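PDB 6M4K: alpha-amylase from Eisenia fetida, which probably catalyses the endohydrolysis of internal alpha-1,4-glucosidic linkages in starch-like polysaccharides, as a calcium-binding member of glycoside hydrolase family 13. Local coordinates for residues R66-Y72 with V103-G109; N136-G140 with R169-G173. All coordinates share one frame; numbering follows the deposited sequence.

Contact 1: R66-Y72 with V103-G109. With CA (calcium ion), chain B.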
ATOM      1  N   ARG A  66       4.045  16.699  -0.468  1.00 12.54           N
ATOM      2  CA  ARG A  66       2.682  16.360  -0.072  1.00 13.11           C
ATOM      3  C   ARG A  66       2.593  15.807   1.341  1.00 12.48           C
ATOM      4  O   ARG A  66       1.479  15.712   1.870  1.00 15.04           O
ATOM      5  CB  ARG A  66       2.037  15.406  -1.081  1.00 14.69           C
ATOM      6  CG  ARG A  66       1.896  16.060  -2.444  1.00 14.40           C
ATOM      7  CD  ARG A  66       1.181  15.174  -3.425  1.00 15.14           C
ATOM      8  NE  ARG A  66      -0.263  15.107  -3.171  1.00 13.40           N
ATOM      9  CZ  ARG A  66      -1.135  14.709  -4.084  1.00 13.28           C
ATOM     10  NH1 ARG A  66      -0.703  14.365  -5.293  1.00 12.96           N
ATOM     11  NH2 ARG A  66      -2.436  14.673  -3.824  1.00 14.61           N
ATOM     12  N   TYR A  67       3.722  15.505   1.976  1.00 11.77           N
ATOM     13  CA  TYR A  67       3.743  15.043   3.356  1.00 13.02           C
ATOM     14  C   TYR A  67       4.050  16.167   4.339  1.00 13.48           C
ATOM     15  O   TYR A  67       4.361  15.897   5.503  1.00 14.94           O
ATOM     16  CB  TYR A  67       4.667  13.822   3.487  1.00 13.74           C
ATOM     17  CG  TYR A  67       4.033  12.663   2.751  1.00 13.29           C
ATOM     18  CD1 TYR A  67       3.058  11.880   3.368  1.00 13.28           C
ATOM     19  CD2 TYR A  67       4.333  12.397   1.420  1.00 13.88           C
ATOM     20  CE1 TYR A  67       2.417  10.855   2.686  1.00 13.44           C
ATOM     21  CE2 TYR A  67       3.702  11.376   0.729  1.00 14.20           C
ATOM     22  CZ  TYR A  67       2.746  10.606   1.373  1.00 12.23           C
ATOM     23  OH  TYR A  67       2.127   9.606   0.656  1.00 14.11           O
ATOM     24  N   GLN A  68       3.918  17.425   3.894  1.00 13.31           N
ATOM     25  CA  GLN A  68       4.062  18.617   4.729  1.00 12.93           C
ATOM     26  C   GLN A  68       2.778  19.429   4.640  1.00 14.84           C
ATOM     27  O   GLN A  68       2.663  20.356   3.819  1.00 14.96           O
ATOM     28  CB  GLN A  68       5.286  19.432   4.319  1.00 14.83           C
ATOM     29  CG  GLN A  68       6.564  18.700   4.655  1.00 15.72           C
ATOM     30  CD  GLN A  68       7.800  19.548   4.472  1.00 16.84           C
ATOM     31  OE1 GLN A  68       7.840  20.711   4.883  1.00 17.39           O
ATOM     32  NE2 GLN A  68       8.818  18.973   3.852  1.00 19.26           N
ATOM     33  N   PRO A  69       1.792  19.130   5.483  1.00 13.65           N
ATOM     34  CA  PRO A  69       0.532  19.878   5.448  1.00 14.28           C
ATOM     35  C   PRO A  69       0.727  21.359   5.739  1.00 13.07           C
ATOM     36  O   PRO A  69       1.534  21.755   6.588  1.00 13.90           O
ATOM     37  CB  PRO A  69      -0.309  19.213   6.542  1.00 13.89           C
ATOM     38  CG  PRO A  69       0.244  17.833   6.631  1.00 14.06           C
ATOM     39  CD  PRO A  69       1.724  17.978   6.402  1.00 14.50           C
ATOM     40  N   VAL A  70      -0.071  22.158   5.038  1.00 14.13           N
ATOM     41  CA  VAL A  70      -0.171  23.590   5.271  1.00 13.08           C
ATOM     42  C   VAL A  70      -1.540  23.978   5.830  1.00 16.26           C
ATOM     43  O   VAL A  70      -1.640  24.864   6.684  1.00 15.47           O
ATOM     44  CB  VAL A  70       0.175  24.366   3.980  1.00 13.19           C
ATOM     45  CG1 VAL A  70      -0.192  25.853   4.100  1.00 15.39           C
ATOM     46  CG2 VAL A  70       1.658  24.198   3.659  1.00 15.90           C
ATOM     47  N   SER A  71      -2.598  23.299   5.396  1.00 14.50           N
ATOM     48  CA  SER A  71      -3.921  23.463   5.988  1.00 14.21           C
ATOM     49  C   SER A  71      -4.733  22.217   5.666  1.00 15.09           C
ATOM     50  O   SER A  71      -4.225  21.260   5.078  1.00 15.91           O
ATOM     51  CB  SER A  71      -4.621  24.730   5.487  1.00 15.90           C
ATOM     52  OG  SER A  71      -5.257  24.485   4.251  1.00 16.21           O
ATOM     53  N   TYR A  72      -6.006  22.230   6.065  1.00 14.13           N
ATOM     54  CA  TYR A  72      -6.913  21.128   5.771  1.00 14.12           C
ATOM     55  C   TYR A  72      -7.942  21.486   4.703  1.00 17.02           C
ATOM     56  O   TYR A  72      -8.950  20.783   4.559  1.00 17.64           O
ATOM     57  CB  TYR A  72      -7.541  20.585   7.057  1.00 15.99           C
ATOM     58  CG  TYR A  72      -6.496  20.200   8.084  1.00 14.98           C
ATOM     59  CD1 TYR A  72      -5.710  19.058   7.920  1.00 15.78           C
ATOM     60  CD2 TYR A  72      -6.277  20.983   9.212  1.00 16.34           C
ATOM     61  CE1 TYR A  72      -4.741  18.718   8.853  1.00 15.73           C
ATOM     62  CE2 TYR A  72      -5.315  20.648  10.146  1.00 15.44           C
ATOM     63  CZ  TYR A  72      -4.551  19.509   9.977  1.00 13.88           C
ATOM     64  OH  TYR A  72      -3.596  19.190  10.916  1.00 14.80           O
ATOM     65  N   VAL A 103      -2.359  12.934   6.920  1.00 12.67           N
ATOM     66  CA  VAL A 103      -1.082  13.339   7.499  1.00 12.87           C
ATOM     67  C   VAL A 103      -1.392  14.195   8.723  1.00 14.06           C
ATOM     68  O   VAL A 103      -1.665  15.396   8.594  1.00 14.63           O
ATOM     69  CB  VAL A 103      -0.214  14.085   6.478  1.00 13.48           C
ATOM     70  CG1 VAL A 103       1.142  14.390   7.077  1.00 15.36           C
ATOM     71  CG2 VAL A 103      -0.072  13.243   5.206  1.00 15.19           C
ATOM     72  N   LEU A 104      -1.358  13.582   9.908  1.00 13.94           N
ATOM     73  CA  LEU A 104      -1.812  14.221  11.141  1.00 15.07           C
ATOM     74  C   LEU A 104      -0.708  14.471  12.159  1.00 13.85           C
ATOM     75  O   LEU A 104      -0.948  15.178  13.148  1.00 14.10           O
ATOM     76  CB  LEU A 104      -2.915  13.379  11.809  1.00 14.96           C
ATOM     77  CG  LEU A 104      -4.126  13.064  10.933  1.00 15.28           C
ATOM     78  CD1 LEU A 104      -5.138  12.249  11.740  1.00 17.32           C
ATOM     79  CD2 LEU A 104      -4.781  14.309  10.354  1.00 16.57           C
ATOM     80  N   ASN A 105       0.485  13.918  11.966  1.00 13.43           N
ATOM     81  CA  ASN A 105       1.533  14.031  12.975  1.00 13.41           C
ATOM     82  C   ASN A 105       2.183  15.407  13.001  1.00 14.65           C
ATOM     83  O   ASN A 105       2.698  15.820  14.046  1.00 15.40           O
ATOM     84  CB  ASN A 105       2.597  12.961  12.726  1.00 14.06           C
ATOM     85  CG  ASN A 105       3.791  13.087  13.647  1.00 13.84           C
ATOM     86  OD1 ASN A 105       3.709  12.830  14.851  1.00 14.82           O
ATOM     87  ND2 ASN A 105       4.920  13.453  13.074  1.00 14.67           N
ATOM     88  N   HIS A 106       2.199  16.113  11.875  1.00 13.84           N
ATOM     89  CA  HIS A 106       3.064  17.270  11.725  1.00 13.96           C
ATOM     90  C   HIS A 106       2.487  18.182  10.662  1.00 14.18           C
ATOM     91  O   HIS A 106       1.531  17.844   9.959  1.00 14.12           O
ATOM     92  CB  HIS A 106       4.460  16.808  11.334  1.00 14.19           C
ATOM     93  CG  HIS A 106       4.473  15.875  10.164  1.00 12.85           C
ATOM     94  ND1 HIS A 106       4.577  14.505  10.303  1.00 14.02           N
ATOM     95  CD2 HIS A 106       4.373  16.118   8.836  1.00 14.38           C
ATOM     96  CE1 HIS A 106       4.554  13.949   9.103  1.00 13.91           C
ATOM     97  NE2 HIS A 106       4.429  14.905   8.195  1.00 15.12           N
ATOM     98  N   MET A 107       3.085  19.369  10.575  1.00 14.20           N
ATOM     99  CA  MET A 107       2.812  20.303   9.490  1.00 14.97           C
ATOM    100  C   MET A 107       4.015  20.345   8.548  1.00 13.63           C
ATOM    101  O   MET A 107       4.366  19.322   7.950  1.00 16.01           O
ATOM    102  CB  MET A 107       2.407  21.674  10.047  1.00 15.04           C
ATOM    103  CG  MET A 107       1.119  21.650  10.859  1.00 15.32           C
ATOM    104  SD  MET A 107      -0.339  21.053   9.963  1.00 15.49           S
ATOM    105  CE  MET A 107      -0.717  22.476   8.924  1.00 16.19           C
ATOM    106  N   THR A 108       4.671  21.490   8.404  1.00 14.46           N
ATOM    107  CA  THR A 108       5.845  21.578   7.545  1.00 14.93           C
ATOM    108  C   THR A 108       7.117  21.485   8.372  1.00 14.22           C
ATOM    109  O   THR A 108       7.094  21.510   9.608  1.00 16.73           O
ATOM    110  CB  THR A 108       5.876  22.901   6.768  1.00 15.18           C
ATOM    111  OG1 THR A 108       6.057  23.995   7.691  1.00 15.47           O
ATOM    112  CG2 THR A 108       4.602  23.094   5.985  1.00 15.09           C
ATOM    113  N   GLY A 109       8.243  21.413   7.664  1.00 16.79           N
ATOM    114  CA  GLY A 109       9.531  21.702   8.256  1.00 17.20           C
ATOM    115  C   GLY A 109       9.734  23.198   8.415  1.00 16.56           C
ATOM    116  O   GLY A 109       8.794  23.996   8.358  1.00 16.72           O
TER
HETATM  117 CA    CA B 601       4.587  13.365  17.042  1.00 15.06          CA
HETATM  118  O   HOH W   1      -1.524  17.711  10.031  1.00 15.94           O
HETATM  119  O   HOH W   2       2.597  14.798  16.597  1.00 16.40           O
HETATM  120  O   HOH W   3       7.032  12.747  16.548  1.00 16.51           O
HETATM  121  O   HOH W   4       3.019  13.185  19.002  1.00 16.92           O
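Gln68 OE1 accepts two hydrogen bonds: one from Gly109 N (2.9 Å, almost straight at 172°), arriving from above the amide's carbonyl plane, and one from Arg54 NH1 outside the contact. The contact joins the loops that follow strands 44-47 and 97-102 of the family 13 (beta/alpha)8 barrel; the Val-Leu-Asn-His run of residues 103-106 fits the family's first conserved region. His106 is the bridge to the calcium site. His106 NE2 donates a hydrogen bond to Tyr67 O at 2.9 Å, nearly in line with that carbonyl though bent at the hydrogen, while across the ring His106 ND1 accepts one from Asn105 ND2 at 3.0 Å and 162°. Both partners lie in the imidazole plane, which fixes the rotation of the ring and holds the Asn105 amide with OD1 turned to the calcium ion, 2.4 Å away. An alanine at His106 would take away both ring nitrogens, is likely to leave Tyr67 O without a partner in the two segments and would probably let the Asn105 amide turn from the metal. Pro69 wedges between Val103 and Met107: its CG meets Val103 CG1 at 3.6 Å, the side chains crossing at about a right angle. Met107 bends at chi2 (-59°) and again at chi3, curling CE toward the carbonyls of Pro69 and Val70 and leaving SD oblique to the Tyr72 ring, a Met-aromatic contact with SD 5.4 Å from the centroid. Tyr72 OH, which also pairs with Tyr133, donates a hydrogen bond to a water 2.7 Å away, and that water donates to Val103 O and His106 O.

Contact 2: N136-G140 with R169-G173. With CA (calcium ion), chain B.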
ATOM      1  N   ASN A 136       1.308  27.159  20.342  1.00 17.17           N
ATOM      2  CA  ASN A 136       0.707  26.384  21.425  1.00 18.44           C
ATOM      3  C   ASN A 136       0.182  25.042  20.947  1.00 15.73           C
ATOM      4  O   ASN A 136      -0.106  24.168  21.770  1.00 18.44           O
ATOM      5  CB  ASN A 136      -0.449  27.149  22.077  1.00 18.70           C
ATOM      6  CG  ASN A 136       0.006  28.399  22.790  1.00 24.01           C
ATOM      7  OD1 ASN A 136       1.118  28.460  23.298  1.00 22.62           O
ATOM      8  ND2 ASN A 136      -0.852  29.413  22.817  1.00 26.89           N
ATOM      9  N   ASP A 137       0.041  24.869  19.639  1.00 17.40           N
ATOM     10  CA  ASP A 137      -0.491  23.641  19.072  1.00 16.11           C
ATOM     11  C   ASP A 137       0.583  22.623  18.737  1.00 16.36           C
ATOM     12  O   ASP A 137       0.252  21.548  18.226  1.00 16.76           O
ATOM     13  CB  ASP A 137      -1.318  23.984  17.834  1.00 16.29           C
ATOM     14  CG  ASP A 137      -2.445  24.931  18.163  1.00 16.80           C
ATOM     15  OD1 ASP A 137      -3.173  24.637  19.142  1.00 20.07           O
ATOM     16  OD2 ASP A 137      -2.590  25.962  17.483  1.00 17.72           O
ATOM     17  N   PHE A 138       1.843  22.911  19.045  1.00 16.18           N
ATOM     18  CA  PHE A 138       2.962  22.052  18.696  1.00 15.28           C
ATOM     19  C   PHE A 138       3.729  21.646  19.940  1.00 19.08           C
ATOM     20  O   PHE A 138       3.741  22.359  20.954  1.00 18.67           O
ATOM     21  CB  PHE A 138       3.936  22.763  17.745  1.00 16.41           C
ATOM     22  CG  PHE A 138       3.357  23.031  16.394  1.00 15.41           C
ATOM     23  CD1 PHE A 138       2.587  24.162  16.163  1.00 15.55           C
ATOM     24  CD2 PHE A 138       3.550  22.123  15.361  1.00 17.43           C
ATOM     25  CE1 PHE A 138       2.030  24.391  14.918  1.00 15.97           C
ATOM     26  CE2 PHE A 138       3.009  22.336  14.119  1.00 15.90           C
ATOM     27  CZ  PHE A 138       2.241  23.468  13.886  1.00 16.27           C
ATOM     28  N   HIS A 139       4.369  20.486  19.850  1.00 17.80           N
ATOM     29  CA  HIS A 139       5.451  20.168  20.759  1.00 18.68           C
ATOM     30  C   HIS A 139       6.630  21.104  20.493  1.00 19.18           C
ATOM     31  O   HIS A 139       6.838  21.577  19.375  1.00 18.67           O
ATOM     32  CB  HIS A 139       5.868  18.715  20.557  1.00 17.51           C
ATOM     33  CG  HIS A 139       4.810  17.729  20.950  1.00 17.55           C
ATOM     34  ND1 HIS A 139       4.465  16.652  20.159  1.00 17.69           N
ATOM     35  CD2 HIS A 139       4.029  17.651  22.052  1.00 19.09           C
ATOM     36  CE1 HIS A 139       3.515  15.954  20.757  1.00 18.40           C
ATOM     37  NE2 HIS A 139       3.237  16.535  21.911  1.00 19.63           N
ATOM     38  N   GLY A 140       7.399  21.373  21.530  1.00 19.23           N
ATOM     39  CA  GLY A 140       8.536  22.273  21.438  1.00 21.70           C
ATOM     40  C   GLY A 140       9.561  21.923  22.485  1.00 20.47           C
ATOM     41  O   GLY A 140       9.649  20.773  22.927  1.00 20.14           O
ATOM     42  N   ARG A 169       7.605  19.984  11.932  1.00 16.47           N
ATOM     43  CA  ARG A 169       7.078  20.565  13.162  1.00 15.49           C
ATOM     44  C   ARG A 169       5.959  19.686  13.712  1.00 14.90           C
ATOM     45  O   ARG A 169       4.981  19.386  13.022  1.00 15.03           O
ATOM     46  CB  ARG A 169       6.607  22.001  12.913  1.00 15.85           C
ATOM     47  CG  ARG A 169       7.675  22.956  12.311  1.00 19.64           C
ATOM     48  CD  ARG A 169       9.081  22.736  12.843  1.00 20.36           C
ATOM     49  NE  ARG A 169       9.964  23.893  12.643  1.00 18.80           N
ATOM     50  CZ  ARG A 169      11.242  23.811  12.293  1.00 19.52           C
ATOM     51  NH1 ARG A 169      11.817  22.638  12.054  1.00 20.19           N
ATOM     52  NH2 ARG A 169      11.961  24.922  12.177  1.00 19.57           N
ATOM     53  N   ASP A 170       6.107  19.280  14.963  1.00 15.37           N
ATOM     54  CA  ASP A 170       5.371  18.144  15.501  1.00 15.58           C
ATOM     55  C   ASP A 170       4.141  18.627  16.258  1.00 16.92           C
ATOM     56  O   ASP A 170       4.267  19.331  17.265  1.00 16.97           O
ATOM     57  CB  ASP A 170       6.284  17.340  16.420  1.00 16.07           C
ATOM     58  CG  ASP A 170       5.752  15.955  16.677  1.00 15.11           C
ATOM     59  OD1 ASP A 170       5.730  15.151  15.714  1.00 16.22           O
ATOM     60  OD2 ASP A 170       5.354  15.643  17.820  1.00 16.51           O
ATOM     61  N   LEU A 171       2.956  18.237  15.795  1.00 14.77           N
ATOM     62  CA  LEU A 171       1.725  18.700  16.425  1.00 15.28           C
ATOM     63  C   LEU A 171       1.528  18.071  17.800  1.00 17.03           C
ATOM     64  O   LEU A 171       1.911  16.928  18.052  1.00 17.32           O
ATOM     65  CB  LEU A 171       0.519  18.405  15.534  1.00 15.12           C
ATOM     66  CG  LEU A 171       0.379  19.360  14.348  1.00 15.12           C
ATOM     67  CD1 LEU A 171      -0.569  18.778  13.294  1.00 16.70           C
ATOM     68  CD2 LEU A 171      -0.077  20.745  14.815  1.00 15.49           C
ATOM     69  N   ASP A 172       0.909  18.836  18.700  1.00 16.75           N
ATOM     70  CA  ASP A 172       0.572  18.331  20.031  1.00 17.27           C
ATOM     71  C   ASP A 172      -0.768  17.610  19.948  1.00 17.47           C
ATOM     72  O   ASP A 172      -1.834  18.193  20.146  1.00 16.88           O
ATOM     73  CB  ASP A 172       0.557  19.459  21.057  1.00 19.08           C
ATOM     74  CG  ASP A 172       0.227  18.967  22.448  1.00 24.38           C
ATOM     75  OD1 ASP A 172       0.180  17.735  22.642  1.00 20.39           O
ATOM     76  OD2 ASP A 172       0.036  19.812  23.351  1.00 25.53           O
ATOM     77  N   GLY A 173      -0.709  16.308  19.659  1.00 18.20           N
ATOM     78  CA  GLY A 173      -1.912  15.511  19.545  1.00 17.25           C
ATOM     79  C   GLY A 173      -2.666  15.303  20.842  1.00 17.31           C
ATOM     80  O   GLY A 173      -3.772  14.749  20.806  1.00 18.43           O
TER
HETATM   81 CA    CA B 601       4.587  13.365  17.042  1.00 15.06          CA
HETATM   82  O   HOH W   5       7.927  20.369  17.003  1.00 17.50           O
HETATM   83  O   HOH W   2       2.597  14.798  16.597  1.00 16.40           O
HETATM   84  O   HOH W   3       7.032  12.747  16.548  1.00 16.51           O
HETATM   85  O   HOH W   4       3.019  13.185  19.002  1.00 16.92           O
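The calcium site is the frame of this contact, which lies in the long excursion between the third barrel strand and helix 176-192, the region called domain B in alpha-amylases. Asp170 grips the calcium ion with both carboxylate oxygens, OD1 and OD2 each 2.5 Å away, and Asp170 OD2 also accepts a hydrogen bond from His139 ND1 at 2.7 Å and 164°. That donor comes to the anti lone pair of OD2, the oxygen sits in the imidazole plane, and the ring and carboxylate planes are only 23° apart. Asp170 places CG anti to its backbone N (chi1 -163°), which carries the carboxylate out to metal and histidine together. The two backbones meet in a single beta bridge between Phe138 and Leu171: Asp172 N donates a nearly straight bond to Asp137 O at 2.8 Å, and His139 N donates to Asp170 O at 2.8 Å, nearly in line with the carbonyl. Asp172 is the centre of an inverse gamma turn, and its CA lies over one face of the His139 ring in a CH-pi contact, 3.9 Å from the centroid. The Phe138 ring takes Leu171 CD2 over one face, 3.8 Å from CD2 to the centroid, and meets Arg169 O at its edge. Leu171 O accepts a hydrogen bond from a water that is itself a calcium ligand. Asn105 OD1 and the backbone carbonyl oxygens of Arg161 and His204 complete the protein's share of the coordination. With both oxygens on the metal and OD2 also taking an N-H, the Asp170 carboxylate is probably kept ionised, and His139, a second-shell residue, probably steadies its orientation along with the metal.

In the fold
Contact 1 closes before contact 2 opens along the chain, and their centres lie about 12 Å apart, on the same side of the chain's centre, within the family 13 catalytic region. Residues 103-109 leave barrel strand 97-102, and residues 169-173 return toward helix 176-192, against which side chains from both contacts rest. The two touch directly: Thr108 O is 2.8 Å from Arg169 N and Asn105 O is 3.0 Å from Leu171 N, both probable hydrogen bonds. They also share the calcium ion, to which each supplies a side-chain ligand, and three of its waters. The metal thus ties the start of the domain B excursion to its end, beside the barrel.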